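Local structure of putative Lipoprotein (Shewanella oneidensis, 3U24) at residues S119-A124 / P153-A158; S144-M149 / K207-I212; G180-F185 / A216-I221. The protein is of unknown function but binds zinc and calcium ions in the crystal and belongs to the DUF885 family, whose clan is that of zinc metallopeptidases. All coordinates share one frame; numbering follows the deposited sequence.

Contact 1: S119-A124 / P153-A158. With EDO (1,2-ethanediol), chain S; EDO (1,2-ethanediol), chain Y; EDO (1,2-ethanediol), chain P.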
loop_
_atom_site.group_PDB
_atom_site.type_symbol
_atom_site.label_atom_id
_atom_site.label_comp_id
_atom_site.label_asym_id
_atom_site.label_seq_id
_atom_site.Cartn_x
_atom_site.Cartn_y
_atom_site.Cartn_z
ATOM N N SER A 119 -9.213 6.016 15.622
ATOM C CA SER A 119 -7.964 5.296 15.516
ATOM C C SER A 119 -6.825 6.189 15.021
ATOM O O SER A 119 -5.660 5.828 15.164
ATOM C CB SER A 119 -8.083 4.039 14.656
ATOM O OG SER A 119 -8.046 4.366 13.281
ATOM N N SER A 120 -7.135 7.349 14.447
ATOM C CA SER A 120 -6.068 8.266 14.037
ATOM C C SER A 120 -5.335 8.955 15.253
ATOM O O SER A 120 -4.283 9.580 15.075
ATOM C CB SER A 120 -6.615 9.274 13.013
ATOM O OG SER A 120 -7.727 9.989 13.501
ATOM N N TYR A 121 -5.841 8.762 16.478
ATOM C CA TYR A 121 -5.200 9.260 17.672
ATOM C C TYR A 121 -4.531 8.137 18.454
ATOM O O TYR A 121 -5.170 7.352 19.174
ATOM C CB TYR A 121 -6.213 9.984 18.536
ATOM C CG TYR A 121 -6.911 11.090 17.791
ATOM C CD1 TYR A 121 -6.333 12.332 17.695
ATOM C CD2 TYR A 121 -8.114 10.884 17.150
ATOM C CE1 TYR A 121 -6.938 13.348 17.011
ATOM C CE2 TYR A 121 -8.742 11.900 16.473
ATOM C CZ TYR A 121 -8.157 13.142 16.425
ATOM O OH TYR A 121 -8.730 14.204 15.762
ATOM N N ASN A 122 -3.221 8.062 18.312
ATOM C CA ASN A 122 -2.414 7.010 18.968
ATOM C C ASN A 122 -0.945 7.433 18.949
ATOM O O ASN A 122 -0.374 7.649 17.881
ATOM C CB ASN A 122 -2.586 5.666 18.229
ATOM C CG ASN A 122 -1.952 4.473 18.972
ATOM O OD1 ASN A 122 -1.085 4.624 19.869
ATOM N ND2 ASN A 122 -2.395 3.257 18.592
ATOM N N VAL A 123 -0.343 7.579 20.119
ATOM C CA VAL A 123 1.081 8.028 20.149
ATOM C C VAL A 123 2.103 6.896 19.876
ATOM O O VAL A 123 3.280 7.166 19.645
ATOM C CB VAL A 123 1.408 8.746 21.480
ATOM C CG1 VAL A 123 0.428 9.892 21.695
ATOM C CG2 VAL A 123 1.358 7.757 22.651
ATOM N N ALA A 124 1.653 5.654 19.866
ATOM C CA ALA A 124 2.569 4.498 19.926
ATOM C C ALA A 124 3.542 4.487 18.739
ATOM O O ALA A 124 4.772 4.320 18.921
ATOM C CB ALA A 124 1.772 3.176 20.010
ATOM N N PRO A 153 -0.588 13.570 27.746
ATOM C CA PRO A 153 -1.968 13.850 28.255
ATOM C C PRO A 153 -2.694 14.815 27.351
ATOM O O PRO A 153 -3.880 14.641 27.037
ATOM C CB PRO A 153 -1.710 14.479 29.620
ATOM C CG PRO A 153 -0.486 13.735 30.091
ATOM C CD PRO A 153 0.388 13.601 28.846
ATOM N N ALA A 154 -1.966 15.826 26.904
ATOM C CA ALA A 154 -2.576 16.857 26.021
ATOM C C ALA A 154 -3.036 16.284 24.690
ATOM O O ALA A 154 -4.036 16.679 24.150
ATOM C CB ALA A 154 -1.608 17.994 25.769
ATOM N N TYR A 155 -2.235 15.375 24.154
ATOM C CA TYR A 155 -2.529 14.716 22.894
ATOM C C TYR A 155 -3.873 14.017 23.000
ATOM O O TYR A 155 -4.675 14.181 22.149
ATOM C CB TYR A 155 -1.423 13.701 22.576
ATOM C CG TYR A 155 -1.619 12.932 21.309
ATOM C CD1 TYR A 155 -2.419 11.801 21.283
ATOM C CD2 TYR A 155 -1.027 13.340 20.134
ATOM C CE1 TYR A 155 -2.609 11.077 20.095
ATOM C CE2 TYR A 155 -1.209 12.633 18.917
ATOM C CZ TYR A 155 -1.998 11.503 18.910
ATOM O OH TYR A 155 -2.183 10.785 17.737
ATOM N N TYR A 156 -4.098 13.226 24.049
ATOM C CA TYR A 156 -5.347 12.500 24.158
ATOM C C TYR A 156 -6.546 13.388 24.609
ATOM O O TYR A 156 -7.680 13.113 24.197
ATOM C CB TYR A 156 -5.183 11.244 25.033
ATOM C CG TYR A 156 -4.356 10.127 24.376
ATOM C CD1 TYR A 156 -4.875 9.386 23.343
ATOM C CD2 TYR A 156 -3.068 9.825 24.808
ATOM C CE1 TYR A 156 -4.138 8.393 22.723
ATOM C CE2 TYR A 156 -2.314 8.816 24.206
ATOM C CZ TYR A 156 -2.866 8.120 23.144
ATOM O OH TYR A 156 -2.185 7.091 22.543
ATOM N N ALA A 157 -6.300 14.408 25.438
ATOM C CA ALA A 157 -7.328 15.460 25.675
ATOM C C ALA A 157 -7.794 16.096 24.353
ATOM O O ALA A 157 -8.995 16.290 24.165
ATOM C CB ALA A 157 -6.851 16.565 26.659
ATOM N N ALA A 158 -6.845 16.422 23.465
ATOM C CA ALA A 158 -7.170 16.954 22.136
ATOM C C ALA A 158 -8.023 15.948 21.318
ATOM O O ALA A 158 -8.996 16.312 20.624
ATOM C CB ALA A 158 -5.883 17.325 21.357
HETATM C C1 EDO S . -1.366 7.858 13.393
HETATM O O1 EDO S . -1.027 8.347 14.706
HETATM C C2 EDO S . -2.487 6.805 13.457
HETATM O O2 EDO S . -2.100 5.595 14.128
HETATM C C1 EDO Y . 2.026 19.000 29.429
HETATM O O1 EDO Y . 2.760 17.841 29.871
HETATM C C2 EDO Y . 0.637 18.728 28.809
HETATM O O2 EDO Y . 0.307 17.331 28.616
HETATM C C1 EDO P . 2.237 9.242 15.679
HETATM O O1 EDO P . 2.138 8.142 16.601
HETATM C C2 EDO P . 1.763 10.580 16.280
HETATM O O2 EDO P . 2.746 11.045 17.204
#
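Val123 lays its CG1 methyl over one face of the Tyr155 ring, 3.6 Å from the centroid and 17° off the ring normal, a CH-pi contact displaced toward the rim near CD1. With chi1 at -55° this methyl stands anti to the carbonyl carbon; Val123 CG1 also lies 3.9 Å from Tyr156 CE2, so one branch packs on both tyrosines. The other branch, Val123 CG2, sits 3.6 Å from Tyr156 OH. Tyr155 reaches the loop because CG is anti to the backbone N, and Tyr155 OH accepts a hydrogen bond from Asn122 N at 3.0 Å, bent to 141°. The bond from Val123 N to Tyr156 OH is similar in length, 3.1 Å, but nearly straight. Two successive peptide N-H groups of the loop are thus satisfied by two successive tyrosines of helix 152-162. Asn122 OD1 makes a capping bond to Ala124 N at the start of helix 124-131, 2.9 Å, with the donor above the carbonyl plane. The tyrosine bonds therefore hold the backbone just where that helix starts, in an all-helical part of the DUF885 fold. Tyr156 OH has a second partner in Asn178 of helix 168-179, whose ND2 also binds Tyr121 O. Tyr121 brings CB to 4.1 Å from Tyr155 CE1, while its own hydroxyl bonds to Trp114 O and Asn162.

Contact 2: S144-M149 / K207-I212. With EDO (1,2-ethanediol), chain P.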
loop_
_atom_site.group_PDB
_atom_site.type_symbol
_atom_site.label_atom_id
_atom_site.label_comp_id
_atom_site.label_asym_id
_atom_site.label_seq_id
_atom_site.Cartn_x
_atom_site.Cartn_y
_atom_site.Cartn_z
ATOM N N SER A 144 15.044 11.820 23.214
ATOM C CA SER A 144 13.921 12.157 22.339
ATOM C C SER A 144 12.598 11.669 22.937
ATOM O O SER A 144 11.593 12.406 22.974
ATOM C CB SER A 144 14.119 11.606 20.911
ATOM O OG SER A 144 15.133 12.360 20.253
ATOM N N VAL A 145 12.601 10.439 23.410
ATOM C CA VAL A 145 11.428 9.859 24.048
ATOM C C VAL A 145 11.080 10.630 25.354
ATOM O O VAL A 145 9.906 10.929 25.633
ATOM C CB VAL A 145 11.698 8.380 24.385
ATOM C CG1 VAL A 145 10.600 7.824 25.283
ATOM C CG2 VAL A 145 11.822 7.590 23.094
ATOM N N LEU A 146 12.121 10.950 26.137
ATOM C CA LEU A 146 11.914 11.729 27.353
ATOM C C LEU A 146 11.093 13.002 27.030
ATOM O O LEU A 146 10.075 13.225 27.659
ATOM C CB LEU A 146 13.250 12.055 28.066
ATOM C CG LEU A 146 13.271 12.870 29.363
ATOM C CD1 LEU A 146 12.432 12.180 30.434
ATOM C CD2 LEU A 146 14.712 13.034 29.822
ATOM N N ALA A 147 11.497 13.756 25.996
ATOM C CA ALA A 147 10.842 15.007 25.619
ATOM C C ALA A 147 9.477 14.745 24.994
ATOM O O ALA A 147 8.498 15.469 25.256
ATOM C CB ALA A 147 11.744 15.865 24.669
ATOM N N ARG A 148 9.386 13.705 24.178
ATOM C CA ARG A 148 8.139 13.424 23.461
ATOM C C ARG A 148 6.984 12.996 24.386
ATOM O O ARG A 148 5.809 13.142 24.042
ATOM C CB ARG A 148 8.409 12.381 22.361
ATOM C CG ARG A 148 7.315 12.190 21.309
ATOM C CD ARG A 148 7.627 11.024 20.357
ATOM N NE ARG A 148 6.651 10.956 19.278
ATOM C CZ ARG A 148 6.752 11.665 18.150
ATOM N NH1 ARG A 148 7.824 12.456 17.923
ATOM N NH2 ARG A 148 5.792 11.575 17.233
HETATM N N MSE A 149 7.321 12.423 25.542
HETATM C CA MSE A 149 6.307 12.047 26.534
HETATM C C MSE A 149 5.570 13.237 27.210
HETATM O O MSE A 149 4.423 13.057 27.675
HETATM C CB MSE A 149 6.903 11.121 27.615
HETATM C CG MSE A 149 7.202 9.715 27.117
HETATM SE SE MSE A 149 7.690 8.514 28.597
HETATM C CE MSE A 149 9.279 9.492 29.211
ATOM N N LYS A 207 10.914 8.456 34.625
ATOM C CA LYS A 207 9.958 7.640 35.366
ATOM C C LYS A 207 8.670 8.445 35.680
ATOM O O LYS A 207 7.542 7.974 35.468
ATOM C CB LYS A 207 10.602 7.094 36.651
ATOM C CG LYS A 207 9.739 6.130 37.449
ATOM C CD LYS A 207 9.154 4.952 36.606
ATOM C CE LYS A 207 8.303 3.946 37.418
ATOM N NZ LYS A 207 7.384 3.124 36.547
ATOM N N THR A 208 8.869 9.660 36.183
ATOM C CA THR A 208 7.770 10.568 36.440
ATOM C C THR A 208 6.943 10.721 35.140
ATOM O O THR A 208 5.737 10.507 35.138
ATOM C CB THR A 208 8.310 11.934 36.943
ATOM O OG1 THR A 208 9.063 11.739 38.167
ATOM C CG2 THR A 208 7.160 12.974 37.153
ATOM N N ARG A 209 7.574 11.062 34.024
ATOM C CA ARG A 209 6.793 11.255 32.801
ATOM C C ARG A 209 6.130 9.980 32.317
ATOM O O ARG A 209 5.037 10.044 31.770
ATOM C CB ARG A 209 7.636 11.842 31.691
ATOM C CG ARG A 209 7.888 13.299 31.890
ATOM C CD ARG A 209 8.441 13.946 30.631
ATOM N NE ARG A 209 8.742 15.316 30.954
ATOM C CZ ARG A 209 9.695 16.040 30.397
ATOM N NH1 ARG A 209 10.480 15.548 29.423
ATOM N NH2 ARG A 209 9.877 17.294 30.822
ATOM N N PHE A 210 6.766 8.838 32.552
ATOM C CA PHE A 210 6.255 7.544 32.059
ATOM C C PHE A 210 5.002 7.147 32.834
ATOM O O PHE A 210 4.066 6.560 32.275
ATOM C CB PHE A 210 7.335 6.502 32.194
ATOM C CG PHE A 210 6.937 5.101 31.798
ATOM C CD1 PHE A 210 6.266 4.283 32.662
ATOM C CD2 PHE A 210 7.352 4.565 30.580
ATOM C CE1 PHE A 210 5.938 2.973 32.303
ATOM C CE2 PHE A 210 7.044 3.254 30.227
ATOM C CZ PHE A 210 6.324 2.460 31.094
ATOM N N ASP A 211 4.991 7.442 34.128
ATOM C CA ASP A 211 3.836 7.135 34.940
ATOM C C ASP A 211 2.702 8.082 34.529
ATOM O O ASP A 211 1.559 7.669 34.362
ATOM C CB ASP A 211 4.132 7.351 36.421
ATOM C CG ASP A 211 5.133 6.357 36.995
ATOM O OD1 ASP A 211 5.365 5.252 36.428
ATOM O OD2 ASP A 211 5.688 6.722 38.064
ATOM N N ILE A 212 3.002 9.361 34.370
ATOM C CA ILE A 212 1.953 10.266 33.871
ATOM C C ILE A 212 1.427 9.778 32.492
ATOM O O ILE A 212 0.222 9.771 32.258
ATOM C CB ILE A 212 2.437 11.710 33.795
ATOM C CG1 ILE A 212 2.632 12.272 35.205
ATOM C CG2 ILE A 212 1.465 12.597 33.024
ATOM C CD1 ILE A 212 3.445 13.561 35.199
HETATM C C1 EDO P . 2.237 9.242 15.679
HETATM O O1 EDO P . 2.138 8.142 16.601
HETATM C C2 EDO P . 1.763 10.580 16.280
HETATM O O2 EDO P . 2.746 11.045 17.204
HETATM O O HOH W 1 3.901 12.333 30.337
#
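Arg209 reaches across to Leu146 and supplies the direct polar link of this contact: Arg209 NH1 donates to Leu146 O at 2.9 Å with an N-H...O angle of 153°. The oxygen lies close to the guanidinium plane, yet the donor stands 62° out of the plane of the carbonyl, so the arginine meets this C=O from above. A chain extended from CG to NE gives the guanidinium its reach, and the side chain crosses that of Leu146 at about a right angle, with Leu146 CG 3.9 Å from Arg209 NH1. A long, weak ion pair joins the same guanidinium to Glu150. The second polar link is indirect: one water donates to both Met149 O, at 2.8 Å, and Arg209 O, at 2.9 Å, bridging the two backbones. The apolar contacts come from Met149, present as selenomethionine. Its chain bends at the last torsion: Met149 CE lies 3.8 Å from Arg209 CB, and Met149 SE lies 4.1 Å from Phe210 CB. Phe127 of helix 124-131 and Phe185 also touch this side chain. The arrangement is a helix-helix packing contact, in which the C-terminal part of helix 138-148 packs against the long helix 200-234.

Contact 3: G180-F185 / A216-I221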
loop_
_atom_site.group_PDB
_atom_site.type_symbol
_atom_site.label_atom_id
_atom_site.label_comp_id
_atom_site.label_asym_id
_atom_site.label_seq_id
_atom_site.Cartn_x
_atom_site.Cartn_y
_atom_site.Cartn_z
ATOM N N GLY A 180 -2.180 -1.656 22.371
ATOM C CA GLY A 180 -0.850 -2.024 21.890
ATOM C C GLY A 180 0.211 -1.001 22.246
ATOM O O GLY A 180 1.400 -1.306 22.190
ATOM N N ALA A 181 -0.187 0.211 22.646
ATOM C CA ALA A 181 0.811 1.202 23.083
ATOM C C ALA A 181 1.714 0.636 24.209
ATOM O O ALA A 181 2.890 1.010 24.288
ATOM C CB ALA A 181 0.175 2.517 23.508
ATOM N N PHE A 182 1.187 -0.277 25.034
ATOM C CA PHE A 182 1.971 -0.861 26.116
ATOM C C PHE A 182 3.030 -1.859 25.709
ATOM O O PHE A 182 3.850 -2.221 26.520
ATOM C CB PHE A 182 1.072 -1.414 27.216
ATOM C CG PHE A 182 0.366 -0.327 27.958
ATOM C CD1 PHE A 182 1.086 0.540 28.765
ATOM C CD2 PHE A 182 -0.984 -0.083 27.746
ATOM C CE1 PHE A 182 0.449 1.592 29.422
ATOM C CE2 PHE A 182 -1.625 0.938 28.404
ATOM C CZ PHE A 182 -0.912 1.799 29.229
ATOM N N SER A 183 3.064 -2.272 24.455
ATOM C CA SER A 183 4.211 -3.033 24.008
ATOM C C SER A 183 5.407 -2.080 23.680
ATOM O O SER A 183 6.515 -2.530 23.452
ATOM C CB SER A 183 3.823 -3.890 22.828
ATOM O OG SER A 183 3.691 -3.057 21.726
ATOM N N VAL A 184 5.153 -0.773 23.667
ATOM C CA VAL A 184 6.183 0.249 23.501
ATOM C C VAL A 184 6.472 0.848 24.879
ATOM O O VAL A 184 7.626 0.888 25.312
ATOM C CB VAL A 184 5.704 1.341 22.509
ATOM C CG1 VAL A 184 6.711 2.486 22.405
ATOM C CG2 VAL A 184 5.408 0.733 21.129
ATOM N N PHE A 185 5.425 1.284 25.589
ATOM C CA PHE A 185 5.562 1.795 26.950
ATOM C C PHE A 185 5.604 0.627 27.944
ATOM O O PHE A 185 4.670 0.419 28.718
ATOM C CB PHE A 185 4.480 2.839 27.293
ATOM C CG PHE A 185 4.585 4.086 26.461
ATOM C CD1 PHE A 185 5.494 5.073 26.789
ATOM C CD2 PHE A 185 3.859 4.236 25.292
ATOM C CE1 PHE A 185 5.634 6.218 25.989
ATOM C CE2 PHE A 185 4.008 5.358 24.482
ATOM C CZ PHE A 185 4.900 6.348 24.823
ATOM N N ALA A 216 -2.437 8.426 31.457
ATOM C CA ALA A 216 -3.200 9.077 30.416
ATOM C C ALA A 216 -3.658 8.092 29.330
ATOM O O ALA A 216 -4.752 8.213 28.825
ATOM C CB ALA A 216 -2.408 10.228 29.787
ATOM N N ILE A 217 -2.802 7.141 28.971
ATOM C CA ILE A 217 -3.144 6.188 27.924
ATOM C C ILE A 217 -4.249 5.302 28.463
ATOM O O ILE A 217 -5.246 5.174 27.801
ATOM C CB ILE A 217 -1.945 5.374 27.417
ATOM C CG1 ILE A 217 -0.927 6.313 26.740
ATOM C CG2 ILE A 217 -2.397 4.276 26.443
ATOM C CD1 ILE A 217 0.415 5.715 26.432
ATOM N N ASN A 218 -4.097 4.773 29.684
ATOM C CA ASN A 218 -5.109 3.942 30.276
ATOM C C ASN A 218 -6.440 4.659 30.442
ATOM O O ASN A 218 -7.466 4.063 30.188
ATOM C CB ASN A 218 -4.666 3.373 31.613
ATOM C CG ASN A 218 -3.757 2.163 31.467
ATOM O OD1 ASN A 218 -2.772 2.042 32.210
ATOM N ND2 ASN A 218 -4.082 1.252 30.539
ATOM N N GLU A 219 -6.429 5.923 30.859
ATOM C CA GLU A 219 -7.674 6.692 30.962
ATOM C C GLU A 219 -8.292 6.923 29.589
ATOM O O GLU A 219 -9.475 6.867 29.441
ATOM C CB GLU A 219 -7.480 8.035 31.698
ATOM C CG GLU A 219 -7.175 7.840 33.187
ATOM C CD GLU A 219 -6.752 9.130 33.911
ATOM O OE1 GLU A 219 -6.478 10.168 33.243
ATOM O OE2 GLU A 219 -6.704 9.085 35.172
ATOM N N HIS A 220 -7.483 7.158 28.580
ATOM C CA HIS A 220 -8.039 7.263 27.232
ATOM C C HIS A 220 -8.664 5.956 26.759
ATOM O O HIS A 220 -9.712 5.964 26.145
ATOM C CB HIS A 220 -7.020 7.773 26.259
ATOM C CG HIS A 220 -7.579 8.040 24.885
ATOM N ND1 HIS A 220 -8.324 9.131 24.597
ATOM C CD2 HIS A 220 -7.462 7.326 23.716
ATOM C CE1 HIS A 220 -8.676 9.081 23.311
ATOM N NE2 HIS A 220 -8.142 7.988 22.774
ATOM N N ILE A 221 -8.034 4.837 27.059
ATOM C CA ILE A 221 -8.600 3.534 26.675
ATOM C C ILE A 221 -9.939 3.302 27.384
ATOM O O ILE A 221 -10.864 2.790 26.751
ATOM C CB ILE A 221 -7.656 2.395 26.990
ATOM C CG1 ILE A 221 -6.457 2.495 26.022
ATOM C CG2 ILE A 221 -8.388 1.030 26.942
ATOM C CD1 ILE A 221 -5.200 1.820 26.563
#
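Phe182 and Ile217 meet where the loop joining helices 168-179 and 187-195 packs on the flank of the long helix 200-234, a loop-on-helix contact within the largely helical fold. Its hydrophobic part centres on Ile217, which offers two branches to two phenylalanines. Ile217 CG2 is 3.9 Å from Phe182 CE2 and also faces Ala181 CB at 4.3 Å. Ile217 CD1 lies 3.9 Å from Phe185 CD2, and the two side chains cross at about a right angle. With chi1 at -64°, CG1 is anti to the carbonyl carbon and CG2 anti to the backbone N, which spreads the branches between the rings. One helical turn further on, Ile221 CD1 approaches the edge of the Phe182 ring, near its plane. Phe185 is also packed edge-to-face with Phe127 of helix 124-131. The loop is held by backbone bonds and one side-chain bond: Ala181 O accepts from both Val184 N and Phe185 N, and Gly180 O receives Ser183 N and the side-chain hydroxyl of Ser183, OG, the latter at 2.9 Å in the carbonyl plane. The polar-aromatic part is supplied by Asn218, whose amide plane is turned 22° from the Phe182 ring, with Asn218 ND2 3.3 Å from Phe182 CE2.

The three contacts lie on the same side of the chain's centre, with contacts 1 and 3 nearest to each other, their centres 10 Å apart. Those two meet through Tyr156 CD1 and His220 CD2, 3.3 Å apart, and through Ala124 CB and Ala181 CA at 3.8 Å. Contacts 2 and 3 share helix 200-234 and join where Met149 CG comes within 4.0 Å of Phe185 CE1. Between contacts 1 and 2, Pro153 CG packs on Ile212 CG2 at 3.7 Å, and a single ethanediol bonds both Asn122 O and Arg148 NH2. Contacts 2 and 3 lie away from the known metal sites, whereas the Tyr155 side chain of contact 1 is about 10 Å from a bound calcium ion.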